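Local coordinates for protein alpha-1,3-glucanase (Bacillus circulans, PDB 5ZRU) that hydrolyses alpha-1,3-glucan as a GH87-family enzyme, this chain being its catalytic unit, with bound calcium and zinc ions, at residues M436-P441 and A479-I484; G470-I475 and A501-Y506; I542-G547 and N571-T576. All blocks are in the same frame, centred on the assembly; numbering follows the deposited sequence.

Interaction 1: M436-P441 and A479-I484; sequences MNTVFP and ASNDPI
Thr438 OG1 is gripped by two backbone groups of 479-484. Thr438 OG1 donates to Asp482 O at 2.8 Å, somewhat tilted from the carbonyl plane. Asn481 N donates to Thr438 OG1 at 3.0 Å, in a nearly straight bond of 173°. The hydroxyl therefore acts as donor and acceptor at once, and it ties down the bend that 479-484 makes here. OG1 stands between the backbone N and the carbonyl carbon of its own residue (chi1 54°), which turns it toward the backbone of 481-482. Thr438 CG2 lies beside the carbonyl oxygens of Asp482 and Pro483 and meets Ile484 CD1 at 4.0 Å. A bent bond of 142° runs from Thr438 N to Ser480 OG at 3.3 Å. The same serine oxygen is also hydrogen-bonded to Glu478.

Strand 435-437 pairs in parallel with strand 475-478, one coil on. Such pairing is consistent with the right-handed parallel beta-helix of the pectate-lyase-like clan, to which domain D2 belongs. Both segments leave the sheet at this point, and side chain to backbone bonds take over from strand pairing. Asn437 shapes the first exit as an Asx turn: Asn437 OD1 accepts from Val439 N at 3.0 Å, with the donor well above the carbonyl plane. Next to the polar cluster, Ile484 CD1 packs on the backbone of Asn437 and reaches Met436 CB at 4.2 Å. The methionine bends at its thioether, which brings CE near Ile484 CG2. Phe445 touches both Met436 and Thr438. Asp482 OD2 is hydrogen-bonded to His444.

Interaction 2: G470-I475 and A501-Y506; sequences GERGAI and AIQFGY
One parallel strand pairing of the beta-helix in domain D2 starts here, where the loop 470-474 runs into strand 475-478 beside strand 502-505. Ile475 bridges Ile502 in parallel register. Ile475 N donates to Ala501 O at 2.9 Å, and Ile475 O accepts from Gln503 N at 3.0 Å. Both isoleucines face the same side of the sheet, with Ile475 CB 4.5 Å from Ile502 CG1. They meet Ile494 of strand 487-495 there.

Gln503 points the other way and carries the side-chain part of the contact. With CG anti to the backbone N (chi1 170°) and the chain extended, its amide runs along the backbone of 471-473. Gln503 NE2 donates to Glu471 O at 3.0 Å and 165°. The acceptor lies near the amide plane of Gln503, but NE2 stands well above the carbonyl plane of Glu471. Gln503 OE1 lies 3.7 Å from Glu471 CG, and the two side chains cross at about a right angle. Gly473 lies against Gln503 CB, where a side chain on the glycine would clash.

The carboxylate of Glu471 has partners elsewhere, in Ser531 OG and Arg532 N. Arg472 forms salt bridges with Asp466, Asp476 and Glu478. The glutamine thus prolongs the strand pairing with a side-chain amide hydrogen bond to a loop carbonyl, and the buried Glu471 O is satisfied without a charged partner.

Interaction 3: I542-G547 and N571-T576; sequences IYTYTG and NGFNLT
A CH-pi contact centres this meeting of two parallel strand stacks of the beta-helix: Thr544 CG2 sits over the middle of the Phe573 ring. Strand 542-544 belongs to the stack with 502-505, and strand 574-577 to the one with 550-561. Thr544 CG2 lies 3.6 Å from the centroid of the Phe573 ring and only 5° off the ring normal. Phe573 CG is anti to the backbone N (chi1 -169°), which carries the ring in beneath the methyl. Apolar packing continues from Ile542 CD1 to Leu575 CD2 at 4.3 Å, and both residues touch Phe553. Phe504 also meets the Phe573 ring. The backbone oxygen Thr546 O packs 3.6 Å from Phe573 CB.

Polar contacts are fewer. Within 542-547, Thr544 OG1 donates to Thr546 O at 3.1 Å. OG1 is also hydrogen-bonded to Gln570 N. Gly547 CA makes a CH-O contact with Asn571 O at 3.4 Å, where a side chain on the glycine would collide with that oxygen.

With an alanine in place of Phe573 the ring is lost, and the Thr544 methyl would probably be left without its partner, with a gap beside Phe504. No conventional hydrogen bond joins the two segments, so their association rests on side-chain packing and close backbone contact.

All three contacts lie in domain D2, on the same side of the chain's centre. Strands 435-437, 475-478, 502-505 and 542-544 are successive parallel neighbours, so the contacts follow the coils of the beta-helix toward its C-terminal end. Interactions 1 and 2 interleave along the chain; interaction 3 follows both. The centres of interactions 1 and 2 are about 14 Å apart. Those of interactions 2 and 3 are about 12 Å apart. Ala479 N to Gly505 O (2.9 Å) probably hydrogen-bonds interaction 1 to 2. Ile502 O to Tyr543 N (2.8 Å) continues the strand pairing from 2 to 3. Interactions 1 and 3 do not touch. Together the contacts join successive coils near the C-terminal end of the catalytic unit.

Interaction 1: M436-P441 and A479-I484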
loop_
_atom_site.group_PDB
_atom_site.type_symbol
_atom_site.label_atom_id
_atom_site.label_comp_id
_atom_site.label_asym_id
_atom_site.label_seq_id
_atom_site.Cartn_x
_atom_site.Cartn_y
_atom_site.Cartn_z
ATOM N N MET A 436 1.924 2.815 -16.321
ATOM C CA MET A 436 1.163 3.935 -16.853
ATOM C C MET A 436 0.216 3.366 -17.894
ATOM O O MET A 436 0.601 2.465 -18.643
ATOM C CB MET A 436 2.072 4.990 -17.480
ATOM C CG MET A 436 3.134 5.550 -16.532
ATOM S SD MET A 436 4.208 6.760 -17.345
ATOM C CE MET A 436 3.068 8.094 -17.690
ATOM N N ASN A 437 -1.017 3.859 -17.932
ATOM C CA ASN A 437 -1.882 3.524 -19.058
ATOM C C ASN A 437 -2.817 4.694 -19.321
ATOM O O ASN A 437 -2.873 5.656 -18.552
ATOM C CB ASN A 437 -2.642 2.196 -18.840
ATOM C CG ASN A 437 -3.715 2.253 -17.749
ATOM O OD1 ASN A 437 -4.427 3.238 -17.585
ATOM N ND2 ASN A 437 -3.851 1.146 -17.014
ATOM N N THR A 438 -3.544 4.606 -20.439
ATOM C CA THR A 438 -4.573 5.581 -20.775
ATOM C C THR A 438 -5.951 4.921 -20.815
ATOM O O THR A 438 -6.832 5.347 -21.567
ATOM C CB THR A 438 -4.254 6.281 -22.100
ATOM O OG1 THR A 438 -4.048 5.307 -23.139
ATOM C CG2 THR A 438 -2.977 7.119 -21.968
ATOM N N VAL A 439 -6.163 3.895 -19.980
ATOM C CA VAL A 439 -7.416 3.138 -20.035
ATOM C C VAL A 439 -8.572 3.796 -19.289
ATOM O O VAL A 439 -9.726 3.408 -19.497
ATOM C CB VAL A 439 -7.173 1.705 -19.512
ATOM C CG1 VAL A 439 -7.255 1.660 -17.999
ATOM C CG2 VAL A 439 -8.157 0.725 -20.144
ATOM N N PHE A 440 -8.320 4.798 -18.456
ATOM C CA PHE A 440 -9.370 5.302 -17.581
ATOM C C PHE A 440 -9.973 6.596 -18.109
ATOM O O PHE A 440 -9.356 7.299 -18.914
ATOM C CB PHE A 440 -8.809 5.520 -16.169
ATOM C CG PHE A 440 -8.382 4.243 -15.508
ATOM C CD1 PHE A 440 -9.272 3.180 -15.403
ATOM C CD2 PHE A 440 -7.082 4.074 -15.052
ATOM C CE1 PHE A 440 -8.884 1.982 -14.810
ATOM C CE2 PHE A 440 -6.687 2.879 -14.462
ATOM C CZ PHE A 440 -7.586 1.830 -14.343
ATOM N N PRO A 441 -11.198 6.924 -17.678
ATOM C CA PRO A 441 -11.804 8.210 -18.043
ATOM C C PRO A 441 -10.970 9.384 -17.563
ATOM O O PRO A 441 -10.166 9.276 -16.633
ATOM C CB PRO A 441 -13.162 8.184 -17.327
ATOM C CG PRO A 441 -13.471 6.744 -17.155
ATOM C CD PRO A 441 -12.145 6.055 -16.951
ATOM N N ALA A 479 -0.364 1.952 -23.984
ATOM C CA ALA A 479 -1.028 3.043 -24.700
ATOM C C ALA A 479 -2.396 2.530 -25.135
ATOM O O ALA A 479 -2.670 2.275 -26.308
ATOM C CB ALA A 479 -0.184 3.534 -25.868
ATOM N N SER A 480 -3.245 2.351 -24.116
ATOM C CA SER A 480 -4.537 1.698 -24.282
ATOM C C SER A 480 -5.385 2.422 -25.322
ATOM O O SER A 480 -5.953 1.799 -26.226
ATOM C CB SER A 480 -5.273 1.672 -22.942
ATOM O OG SER A 480 -4.347 1.746 -21.842
ATOM N N ASN A 481 -5.512 3.743 -25.192
ATOM C CA ASN A 481 -6.332 4.487 -26.131
ATOM C C ASN A 481 -5.502 5.670 -26.620
ATOM O O ASN A 481 -5.153 5.738 -27.800
ATOM C CB ASN A 481 -7.662 4.844 -25.463
ATOM C CG ASN A 481 -8.038 6.294 -25.617
ATOM O OD1 ASN A 481 -8.525 6.729 -26.676
ATOM N ND2 ASN A 481 -7.819 7.066 -24.561
ATOM N N ASP A 482 -5.109 6.545 -25.727
ATOM C CA ASP A 482 -4.251 7.665 -26.079
ATOM C C ASP A 482 -2.781 7.287 -25.899
ATOM O O ASP A 482 -2.461 6.261 -25.291
ATOM C CB ASP A 482 -4.605 8.874 -25.223
ATOM C CG ASP A 482 -5.883 9.562 -25.677
ATOM O OD1 ASP A 482 -6.156 9.602 -26.899
ATOM O OD2 ASP A 482 -6.599 10.081 -24.811
ATOM N N PRO A 483 -1.854 8.077 -26.440
ATOM C CA PRO A 483 -0.432 7.737 -26.317
ATOM C C PRO A 483 0.120 7.993 -24.919
ATOM O O PRO A 483 -0.406 8.781 -24.132
ATOM C CB PRO A 483 0.246 8.650 -27.348
ATOM C CG PRO A 483 -0.724 9.778 -27.550
ATOM C CD PRO A 483 -2.081 9.174 -27.405
ATOM N N ILE A 484 1.195 7.279 -24.612
ATOM C CA ILE A 484 2.071 7.621 -23.497
ATOM C C ILE A 484 3.166 8.515 -24.054
ATOM O O ILE A 484 3.845 8.142 -25.018
ATOM C CB ILE A 484 2.667 6.360 -22.845
ATOM C CG1 ILE A 484 1.579 5.336 -22.487
ATOM C CG2 ILE A 484 3.520 6.732 -21.614
ATOM C CD1 ILE A 484 0.700 5.750 -21.348
#

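Interaction 2: G470-I475 and A501-Y506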
loop_
_atom_site.group_PDB
_atom_site.type_symbol
_atom_site.label_atom_id
_atom_site.label_comp_id
_atom_site.label_asym_id
_atom_site.label_seq_id
_atom_site.Cartn_x
_atom_site.Cartn_y
_atom_site.Cartn_z
ATOM N N GLY A 470 -2.491 -12.332 -18.283
ATOM C CA GLY A 470 -1.441 -11.874 -19.165
ATOM C C GLY A 470 -0.247 -11.318 -18.410
ATOM O O GLY A 470 -0.317 -11.003 -17.215
ATOM N N GLU A 471 0.856 -11.177 -19.151
ATOM C CA GLU A 471 2.108 -10.675 -18.611
ATOM C C GLU A 471 2.081 -9.157 -18.448
ATOM O O GLU A 471 1.364 -8.442 -19.157
ATOM C CB GLU A 471 3.280 -11.081 -19.517
ATOM C CG GLU A 471 3.186 -10.566 -20.952
ATOM C CD GLU A 471 2.446 -11.515 -21.910
ATOM O OE1 GLU A 471 1.698 -12.404 -21.450
ATOM O OE2 GLU A 471 2.599 -11.347 -23.142
ATOM N N ARG A 472 2.866 -8.673 -17.479
ATOM C CA ARG A 472 3.101 -7.252 -17.259
ATOM C C ARG A 472 4.572 -7.056 -16.913
ATOM O O ARG A 472 5.170 -7.896 -16.232
ATOM C CB ARG A 472 2.227 -6.686 -16.125
ATOM C CG ARG A 472 0.724 -6.686 -16.433
ATOM C CD ARG A 472 0.381 -5.596 -17.425
ATOM N NE ARG A 472 -1.002 -5.708 -17.895
ATOM C CZ ARG A 472 -1.537 -4.917 -18.817
ATOM N NH1 ARG A 472 -0.812 -3.938 -19.351
ATOM N NH2 ARG A 472 -2.798 -5.088 -19.193
ATOM N N GLY A 473 5.145 -5.955 -17.389
ATOM C CA GLY A 473 6.527 -5.664 -17.081
ATOM C C GLY A 473 6.701 -5.247 -15.634
ATOM O O GLY A 473 5.757 -4.842 -14.958
ATOM N N ALA A 474 7.926 -5.392 -15.129
ATOM C CA ALA A 474 8.254 -4.722 -13.873
ATOM C C ALA A 474 7.969 -3.230 -13.996
ATOM O O ALA A 474 7.460 -2.598 -13.061
ATOM C CB ALA A 474 9.720 -4.978 -13.498
ATOM N N ILE A 475 8.293 -2.657 -15.150
ATOM C CA ILE A 475 7.777 -1.363 -15.592
ATOM C C ILE A 475 6.880 -1.648 -16.783
ATOM O O ILE A 475 7.330 -2.248 -17.766
ATOM C CB ILE A 475 8.908 -0.399 -15.981
ATOM C CG1 ILE A 475 9.820 -0.111 -14.784
ATOM C CG2 ILE A 475 8.342 0.896 -16.572
ATOM C CD1 ILE A 475 11.006 0.812 -15.139
ATOM N N ALA A 501 11.348 -7.199 -17.914
ATOM C CA ALA A 501 11.611 -6.053 -17.042
ATOM C C ALA A 501 10.844 -4.810 -17.488
ATOM O O ALA A 501 10.234 -4.116 -16.667
ATOM C CB ALA A 501 13.115 -5.759 -16.985
ATOM N N ILE A 502 10.882 -4.489 -18.775
ATOM C CA ILE A 502 10.225 -3.296 -19.301
ATOM C C ILE A 502 9.340 -3.718 -20.465
ATOM O O ILE A 502 9.819 -4.375 -21.396
ATOM C CB ILE A 502 11.247 -2.238 -19.756
ATOM C CG1 ILE A 502 12.187 -1.884 -18.605
ATOM C CG2 ILE A 502 10.541 -0.982 -20.248
ATOM C CD1 ILE A 502 13.360 -1.034 -19.048
ATOM N N GLN A 503 8.056 -3.339 -20.412
ATOM C CA GLN A 503 7.036 -3.816 -21.354
ATOM C C GLN A 503 6.241 -2.644 -21.918
ATOM O O GLN A 503 5.771 -1.787 -21.156
ATOM C CB GLN A 503 6.089 -4.815 -20.664
ATOM C CG GLN A 503 4.835 -5.206 -21.453
ATOM C CD GLN A 503 4.105 -6.388 -20.816
ATOM O OE1 GLN A 503 4.740 -7.306 -20.309
ATOM N NE2 GLN A 503 2.773 -6.365 -20.840
ATOM N N PHE A 504 6.093 -2.610 -23.251
ATOM C CA PHE A 504 5.315 -1.608 -23.975
ATOM C C PHE A 504 4.258 -2.307 -24.814
ATOM O O PHE A 504 4.574 -3.259 -25.528
ATOM C CB PHE A 504 6.139 -0.783 -24.990
ATOM C CG PHE A 504 7.318 -0.055 -24.435
ATOM C CD1 PHE A 504 8.482 -0.732 -24.107
ATOM C CD2 PHE A 504 7.304 1.329 -24.352
ATOM C CE1 PHE A 504 9.593 -0.041 -23.651
ATOM C CE2 PHE A 504 8.426 2.022 -23.894
ATOM C CZ PHE A 504 9.554 1.332 -23.544
ATOM N N GLY A 505 3.033 -1.796 -24.805
ATOM C CA GLY A 505 2.049 -2.365 -25.706
ATOM C C GLY A 505 0.790 -1.534 -25.833
ATOM O O GLY A 505 0.668 -0.452 -25.255
ATOM N N TYR A 506 -0.160 -2.102 -26.594
ATOM C CA TYR A 506 -1.346 -1.444 -27.145
ATOM C C TYR A 506 -0.921 -0.371 -28.143
ATOM O O TYR A 506 0.271 -0.064 -28.258
ATOM C CB TYR A 506 -2.260 -0.903 -26.034
ATOM C CG TYR A 506 -3.004 -2.045 -25.358
ATOM C CD1 TYR A 506 -2.342 -2.895 -24.490
ATOM C CD2 TYR A 506 -4.345 -2.303 -25.632
ATOM C CE1 TYR A 506 -2.984 -3.958 -23.878
ATOM C CE2 TYR A 506 -5.004 -3.383 -25.027
ATOM C CZ TYR A 506 -4.308 -4.202 -24.147
ATOM O OH TYR A 506 -4.914 -5.275 -23.525
#

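Interaction 3: I542-G547 and N571-T576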
loop_
_atom_site.group_PDB
_atom_site.type_symbol
_atom_site.label_atom_id
_atom_site.label_comp_id
_atom_site.label_asym_id
_atom_site.label_seq_id
_atom_site.Cartn_x
_atom_site.Cartn_y
_atom_site.Cartn_z
ATOM N N ILE A 542 13.695 -6.076 -22.433
ATOM C CA ILE A 542 12.765 -5.126 -23.028
ATOM C C ILE A 542 11.833 -5.887 -23.956
ATOM O O ILE A 542 12.291 -6.685 -24.781
ATOM C CB ILE A 542 13.496 -4.010 -23.801
ATOM C CG1 ILE A 542 14.524 -3.322 -22.892
ATOM C CG2 ILE A 542 12.499 -3.010 -24.366
ATOM C CD1 ILE A 542 15.486 -2.378 -23.642
ATOM N N TYR A 543 10.542 -5.587 -23.861
ATOM C CA TYR A 543 9.478 -6.314 -24.543
ATOM C C TYR A 543 8.484 -5.316 -25.105
ATOM O O TYR A 543 8.036 -4.425 -24.384
ATOM C CB TYR A 543 8.793 -7.263 -23.542
ATOM C CG TYR A 543 7.511 -7.939 -23.980
ATOM C CD1 TYR A 543 7.434 -8.643 -25.179
ATOM C CD2 TYR A 543 6.396 -7.934 -23.146
ATOM C CE1 TYR A 543 6.249 -9.291 -25.556
ATOM C CE2 TYR A 543 5.224 -8.578 -23.506
ATOM C CZ TYR A 543 5.158 -9.256 -24.709
ATOM O OH TYR A 543 3.994 -9.907 -25.044
ATOM N N THR A 544 8.131 -5.449 -26.384
ATOM C CA THR A 544 6.972 -4.736 -26.897
ATOM C C THR A 544 6.055 -5.716 -27.612
ATOM O O THR A 544 6.502 -6.706 -28.203
ATOM C CB THR A 544 7.336 -3.566 -27.846
ATOM O OG1 THR A 544 7.509 -4.056 -29.181
ATOM C CG2 THR A 544 8.618 -2.823 -27.377
ATOM N N TYR A 545 4.758 -5.456 -27.505
ATOM C CA TYR A 545 3.740 -6.158 -28.276
ATOM C C TYR A 545 2.924 -5.155 -29.085
ATOM O O TYR A 545 1.746 -5.376 -29.374
ATOM C CB TYR A 545 2.854 -7.024 -27.375
ATOM C CG TYR A 545 2.164 -6.292 -26.250
ATOM C CD1 TYR A 545 2.857 -5.967 -25.079
ATOM C CD2 TYR A 545 0.817 -5.949 -26.334
ATOM C CE1 TYR A 545 2.234 -5.294 -24.043
ATOM C CE2 TYR A 545 0.179 -5.277 -25.290
ATOM C CZ TYR A 545 0.898 -4.959 -24.145
ATOM O OH TYR A 545 0.292 -4.291 -23.103
ATOM N N THR A 546 3.550 -4.028 -29.419
ATOM C CA THR A 546 3.053 -3.097 -30.420
ATOM C C THR A 546 4.202 -2.717 -31.336
ATOM O O THR A 546 5.364 -2.685 -30.919
ATOM C CB THR A 546 2.444 -1.819 -29.806
ATOM O OG1 THR A 546 1.935 -0.975 -30.847
ATOM C CG2 THR A 546 3.480 -1.028 -29.014
ATOM N N GLY A 547 3.872 -2.455 -32.597
ATOM C CA GLY A 547 4.820 -1.893 -33.534
ATOM C C GLY A 547 4.748 -0.391 -33.638
ATOM O O GLY A 547 5.486 0.206 -34.428
ATOM N N ASN A 571 7.883 -5.939 -34.661
ATOM C CA ASN A 571 8.368 -5.205 -35.821
ATOM C C ASN A 571 7.637 -3.875 -35.962
ATOM O O ASN A 571 6.407 -3.811 -35.873
ATOM C CB ASN A 571 8.195 -6.050 -37.085
ATOM C CG ASN A 571 8.962 -5.490 -38.274
ATOM O OD1 ASN A 571 9.669 -4.486 -38.162
ATOM N ND2 ASN A 571 8.839 -6.155 -39.420
ATOM N N GLY A 572 8.403 -2.809 -36.196
ATOM C CA GLY A 572 7.880 -1.466 -36.322
ATOM C C GLY A 572 8.236 -0.562 -35.155
ATOM O O GLY A 572 8.343 0.658 -35.338
ATOM N N PHE A 573 8.416 -1.135 -33.965
ATOM C CA PHE A 573 8.778 -0.343 -32.794
ATOM C C PHE A 573 10.231 0.107 -32.904
ATOM O O PHE A 573 11.122 -0.710 -33.161
ATOM C CB PHE A 573 8.562 -1.167 -31.521
ATOM C CG PHE A 573 8.652 -0.365 -30.255
ATOM C CD1 PHE A 573 9.883 -0.093 -29.675
ATOM C CD2 PHE A 573 7.499 0.113 -29.640
ATOM C CE1 PHE A 573 9.967 0.654 -28.508
ATOM C CE2 PHE A 573 7.578 0.853 -28.474
ATOM C CZ PHE A 573 8.810 1.124 -27.910
ATOM N N ASN A 574 10.467 1.406 -32.695
ATOM C CA ASN A 574 11.784 2.023 -32.861
ATOM C C ASN A 574 12.493 2.071 -31.510
ATOM O O ASN A 574 12.283 2.993 -30.720
ATOM C CB ASN A 574 11.645 3.423 -33.448
ATOM C CG ASN A 574 10.796 3.450 -34.704
ATOM O OD1 ASN A 574 9.643 3.906 -34.683
ATOM N ND2 ASN A 574 11.355 2.966 -35.807
ATOM N N LEU A 575 13.355 1.095 -31.253
ATOM C CA LEU A 575 14.100 1.004 -30.001
ATOM C C LEU A 575 15.544 1.407 -30.258
ATOM O O LEU A 575 16.216 0.807 -31.101
ATOM C CB LEU A 575 14.033 -0.411 -29.422
ATOM C CG LEU A 575 14.796 -0.707 -28.124
ATOM C CD1 LEU A 575 14.195 0.028 -26.924
ATOM C CD2 LEU A 575 14.882 -2.211 -27.863
ATOM N N THR A 576 16.013 2.423 -29.540
ATOM C CA THR A 576 17.401 2.870 -29.596
ATOM C C THR A 576 18.076 2.503 -28.283
ATOM O O THR A 576 17.536 2.790 -27.212
ATOM C CB THR A 576 17.479 4.382 -29.811
ATOM O OG1 THR A 576 16.867 4.726 -31.061
ATOM C CG2 THR A 576 18.931 4.846 -29.800
#